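Local coordinates for protein alpha,alpha-trehalose-phosphate synthase (UDP-forming) (Burkholderia vietnamiensis, PDB 5TVG) that belongs to glycosyltransferase family 20 and has the GT-B fold, two Rossmann-like domains facing each other across a cleft, at residues G31-T43 against L450-R462. Numbering follows the deposited sequence.
Sequences GLAVGVMDALKQT and LSVWRDTFVADLR
Asp38 CB lies over one face of the Arg454 guanidinium, offset toward the rim, and Gly35 O is at its edge, while the Trp453 ring meets Leu32 CD1 and Gly35 CA edge-on. In this GT-B fold, helix 450-461, from near the C-terminal end of the chain, packs beside helix 31-43 on the sheet of the N-terminal domain, the axes crossing at -51° and 9.3 Å apart at their closest. Both helices lean on strand 135-139, where Trp137 stacks on Phe457. Arg454 is a knob in a hole formed by Gly35, Val36, Asp38 and Ala39. Its chain bends at chi3 (70°), bringing NH1 to Gly35 O at 3.0 Å in an almost straight bond, 175° at the hydrogen; the donor sits above the carbonyl plane, away from the lone pairs. Asp38 OD2, 3.5 Å from Arg454 NH2, makes a salt bridge of charges alone, its carboxylate nearly perpendicular to the guanidinium; NH2 also has a hydrogen bond with Tyr238 OH. Beside this grip, Leu450 CD2 presses on Val34 CG1 at 3.6 Å. Farther along, Val458 CG2 reaches Ala39 CB, and Val458 CG1 lies over the centre of the Arg462 guanidinium; Arg462 NH2, at the guanidinium edge, lies 3.6 Å from Thr43 CG2.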
# COMPACT_ATOMS: atom_id res chain seq x y z
N GLY A 31 29.23 -7.25 20.58
CA GLY A 31 28.83 -5.90 20.91
C GLY A 31 29.98 -5.05 21.42
O GLY A 31 31.15 -5.43 21.39
N LEU A 32 29.61 -3.87 21.88
CA LEU A 32 30.58 -2.92 22.37
C LEU A 32 31.37 -3.50 23.54
O LEU A 32 32.56 -3.22 23.68
CB LEU A 32 29.85 -1.63 22.75
CG LEU A 32 30.74 -0.45 23.13
CD1 LEU A 32 31.73 -0.16 21.98
CD2 LEU A 32 29.88 0.75 23.42
N ALA A 33 30.75 -4.41 24.30
CA ALA A 33 31.38 -4.99 25.48
C ALA A 33 32.70 -5.67 25.15
O ALA A 33 33.70 -5.49 25.85
CB ALA A 33 30.45 -6.01 26.14
N VAL A 34 32.71 -6.51 24.11
CA VAL A 34 33.96 -7.21 23.86
C VAL A 34 35.00 -6.23 23.34
O VAL A 34 36.19 -6.44 23.54
CB VAL A 34 33.75 -8.44 22.95
CG1 VAL A 34 33.49 -8.04 21.49
CG2 VAL A 34 34.94 -9.40 23.12
N GLY A 35 34.56 -5.11 22.74
CA GLY A 35 35.50 -4.12 22.28
C GLY A 35 36.21 -3.38 23.41
O GLY A 35 37.40 -3.09 23.31
N VAL A 36 35.50 -3.10 24.52
CA VAL A 36 36.00 -2.16 25.53
C VAL A 36 36.34 -2.80 26.88
O VAL A 36 37.05 -2.16 27.67
CB VAL A 36 35.01 -0.99 25.75
CG1 VAL A 36 34.77 -0.24 24.45
CG2 VAL A 36 33.68 -1.48 26.37
N MET A 37 35.92 -4.04 27.14
CA MET A 37 35.99 -4.56 28.51
C MET A 37 37.42 -4.61 29.03
O MET A 37 37.66 -4.29 30.21
CB MET A 37 35.34 -5.94 28.57
CG MET A 37 35.08 -6.42 30.00
SD MET A 37 34.01 -5.30 30.96
CE MET A 37 32.46 -5.49 30.05
N ASP A 38 38.38 -5.05 28.21
CA ASP A 38 39.76 -5.17 28.69
C ASP A 38 40.31 -3.82 29.13
O ASP A 38 41.02 -3.74 30.13
CB ASP A 38 40.66 -5.80 27.63
CG ASP A 38 40.44 -7.31 27.51
OD1 ASP A 38 39.95 -7.92 28.48
OD2 ASP A 38 40.73 -7.88 26.44
N ALA A 39 39.97 -2.76 28.41
CA ALA A 39 40.39 -1.44 28.86
C ALA A 39 39.64 -1.03 30.13
O ALA A 39 40.23 -0.40 31.02
CB ALA A 39 40.17 -0.43 27.73
N LEU A 40 38.35 -1.35 30.25
CA LEU A 40 37.65 -1.04 31.50
C LEU A 40 38.25 -1.78 32.68
O LEU A 40 38.49 -1.19 33.74
CB LEU A 40 36.17 -1.39 31.39
CG LEU A 40 35.30 -0.50 30.50
CD1 LEU A 40 33.88 -1.09 30.40
CD2 LEU A 40 35.27 0.94 31.03
N LYS A 41 38.55 -3.08 32.51
CA LYS A 41 39.16 -3.83 33.60
C LYS A 41 40.56 -3.31 33.90
O LYS A 41 40.95 -3.22 35.06
CB LYS A 41 39.25 -5.32 33.26
CG LYS A 41 37.94 -6.07 33.30
CD LYS A 41 38.21 -7.55 33.10
CE LYS A 41 36.92 -8.35 33.03
NZ LYS A 41 37.23 -9.81 33.08
N GLN A 42 41.33 -2.98 32.86
CA GLN A 42 42.70 -2.55 33.08
C GLN A 42 42.74 -1.27 33.89
O GLN A 42 43.57 -1.12 34.78
CB GLN A 42 43.43 -2.35 31.74
CG GLN A 42 44.89 -1.91 31.92
CD GLN A 42 45.56 -1.33 30.66
OE1 GLN A 42 46.62 -1.80 30.23
NE2 GLN A 42 44.97 -0.28 30.09
N THR A 43 41.82 -0.33 33.61
CA THR A 43 41.88 1.01 34.18
C THR A 43 40.92 1.21 35.35
O THR A 43 40.79 2.34 35.83
CB THR A 43 41.61 2.06 33.10
OG1 THR A 43 40.23 2.03 32.74
CG2 THR A 43 42.50 1.86 31.86
N LEU A 450 40.50 -6.92 16.94
CA LEU A 450 39.77 -5.96 17.77
C LEU A 450 40.69 -5.23 18.77
O LEU A 450 40.40 -4.09 19.15
CB LEU A 450 38.61 -6.69 18.47
CG LEU A 450 37.62 -5.97 19.40
CD1 LEU A 450 36.93 -4.78 18.71
CD2 LEU A 450 36.58 -6.98 19.89
N SER A 451 41.82 -5.84 19.16
CA SER A 451 42.76 -5.19 20.08
C SER A 451 43.34 -3.90 19.51
O SER A 451 43.59 -2.95 20.26
CB SER A 451 43.90 -6.14 20.44
OG SER A 451 43.45 -7.04 21.45
N VAL A 452 43.59 -3.87 18.20
CA VAL A 452 44.17 -2.69 17.56
C VAL A 452 43.21 -1.51 17.67
O VAL A 452 43.61 -0.38 17.94
CB VAL A 452 44.55 -3.00 16.09
CG1 VAL A 452 45.08 -1.76 15.34
CG2 VAL A 452 45.59 -4.12 16.01
N TRP A 453 41.93 -1.76 17.42
CA TRP A 453 40.94 -0.70 17.58
C TRP A 453 40.95 -0.14 19.00
O TRP A 453 40.99 1.08 19.21
CB TRP A 453 39.56 -1.25 17.21
CG TRP A 453 38.44 -0.32 17.41
CD1 TRP A 453 38.10 0.73 16.61
CD2 TRP A 453 37.46 -0.35 18.47
NE1 TRP A 453 36.97 1.36 17.11
CE2 TRP A 453 36.56 0.70 18.24
CE3 TRP A 453 37.26 -1.19 19.58
CZ2 TRP A 453 35.47 0.96 19.08
CZ3 TRP A 453 36.17 -0.93 20.42
CH2 TRP A 453 35.30 0.13 20.17
N ARG A 454 40.90 -1.02 20.00
CA ARG A 454 40.84 -0.56 21.38
C ARG A 454 42.16 0.08 21.82
O ARG A 454 42.15 1.18 22.38
CB ARG A 454 40.46 -1.73 22.28
CG ARG A 454 40.60 -1.44 23.74
CD ARG A 454 40.12 -2.63 24.53
NE ARG A 454 41.03 -3.77 24.42
CZ ARG A 454 40.75 -4.91 23.80
NH1 ARG A 454 39.57 -5.11 23.21
NH2 ARG A 454 41.67 -5.87 23.77
N ASP A 455 43.29 -0.59 21.59
CA ASP A 455 44.57 -0.07 22.10
C ASP A 455 44.91 1.24 21.41
O ASP A 455 45.36 2.19 22.06
CB ASP A 455 45.69 -1.09 21.92
CG ASP A 455 45.48 -2.35 22.77
OD1 ASP A 455 44.73 -2.29 23.75
OD2 ASP A 455 46.10 -3.40 22.48
N THR A 456 44.63 1.34 20.11
CA THR A 456 44.91 2.56 19.37
C THR A 456 44.01 3.71 19.81
O THR A 456 44.45 4.85 19.88
CB THR A 456 44.74 2.30 17.86
OG1 THR A 456 45.77 1.40 17.40
CG2 THR A 456 44.75 3.59 17.06
N PHE A 457 42.71 3.46 20.00
CA PHE A 457 41.87 4.56 20.45
C PHE A 457 42.24 4.97 21.89
O PHE A 457 42.27 6.16 22.21
CB PHE A 457 40.38 4.20 20.37
CG PHE A 457 39.50 5.42 20.31
CD1 PHE A 457 39.21 6.15 21.48
CD2 PHE A 457 39.02 5.91 19.07
CE1 PHE A 457 38.45 7.31 21.44
CE2 PHE A 457 38.27 7.07 19.02
CZ PHE A 457 37.97 7.77 20.21
N VAL A 458 42.48 4.01 22.76
CA VAL A 458 42.84 4.35 24.13
C VAL A 458 44.16 5.12 24.16
O VAL A 458 44.28 6.14 24.86
CB VAL A 458 42.89 3.08 25.00
CG1 VAL A 458 43.58 3.38 26.35
CG2 VAL A 458 41.50 2.49 25.17
N ALA A 459 45.13 4.71 23.32
CA ALA A 459 46.42 5.41 23.26
C ALA A 459 46.25 6.86 22.85
O ALA A 459 46.87 7.75 23.45
CB ALA A 459 47.38 4.70 22.29
N ASP A 460 45.39 7.12 21.86
CA ASP A 460 45.09 8.49 21.48
C ASP A 460 44.41 9.26 22.61
O ASP A 460 44.68 10.45 22.81
CB ASP A 460 44.21 8.49 20.23
CG ASP A 460 45.01 8.16 18.96
OD1 ASP A 460 46.26 8.13 19.01
OD2 ASP A 460 44.38 7.88 17.92
N LEU A 461 43.55 8.58 23.38
CA LEU A 461 42.87 9.23 24.50
C LEU A 461 43.86 9.62 25.60
O LEU A 461 43.77 10.71 26.17
CB LEU A 461 41.78 8.26 24.97
CG LEU A 461 40.32 8.61 25.25
CD1 LEU A 461 39.77 9.65 24.33
CD2 LEU A 461 39.57 7.33 24.94
N ARG A 462 44.85 8.76 25.86
CA ARG A 462 45.92 9.01 26.82
C ARG A 462 46.91 10.09 26.40
O ARG A 462 47.73 10.48 27.23
CB ARG A 462 46.70 7.74 27.09
CG ARG A 462 45.95 6.79 27.96
CD ARG A 462 46.60 5.45 28.01
NE ARG A 462 45.85 4.54 28.87
CZ ARG A 462 45.91 3.22 28.79
NH1 ARG A 462 46.69 2.65 27.88
NH2 ARG A 462 45.19 2.47 29.61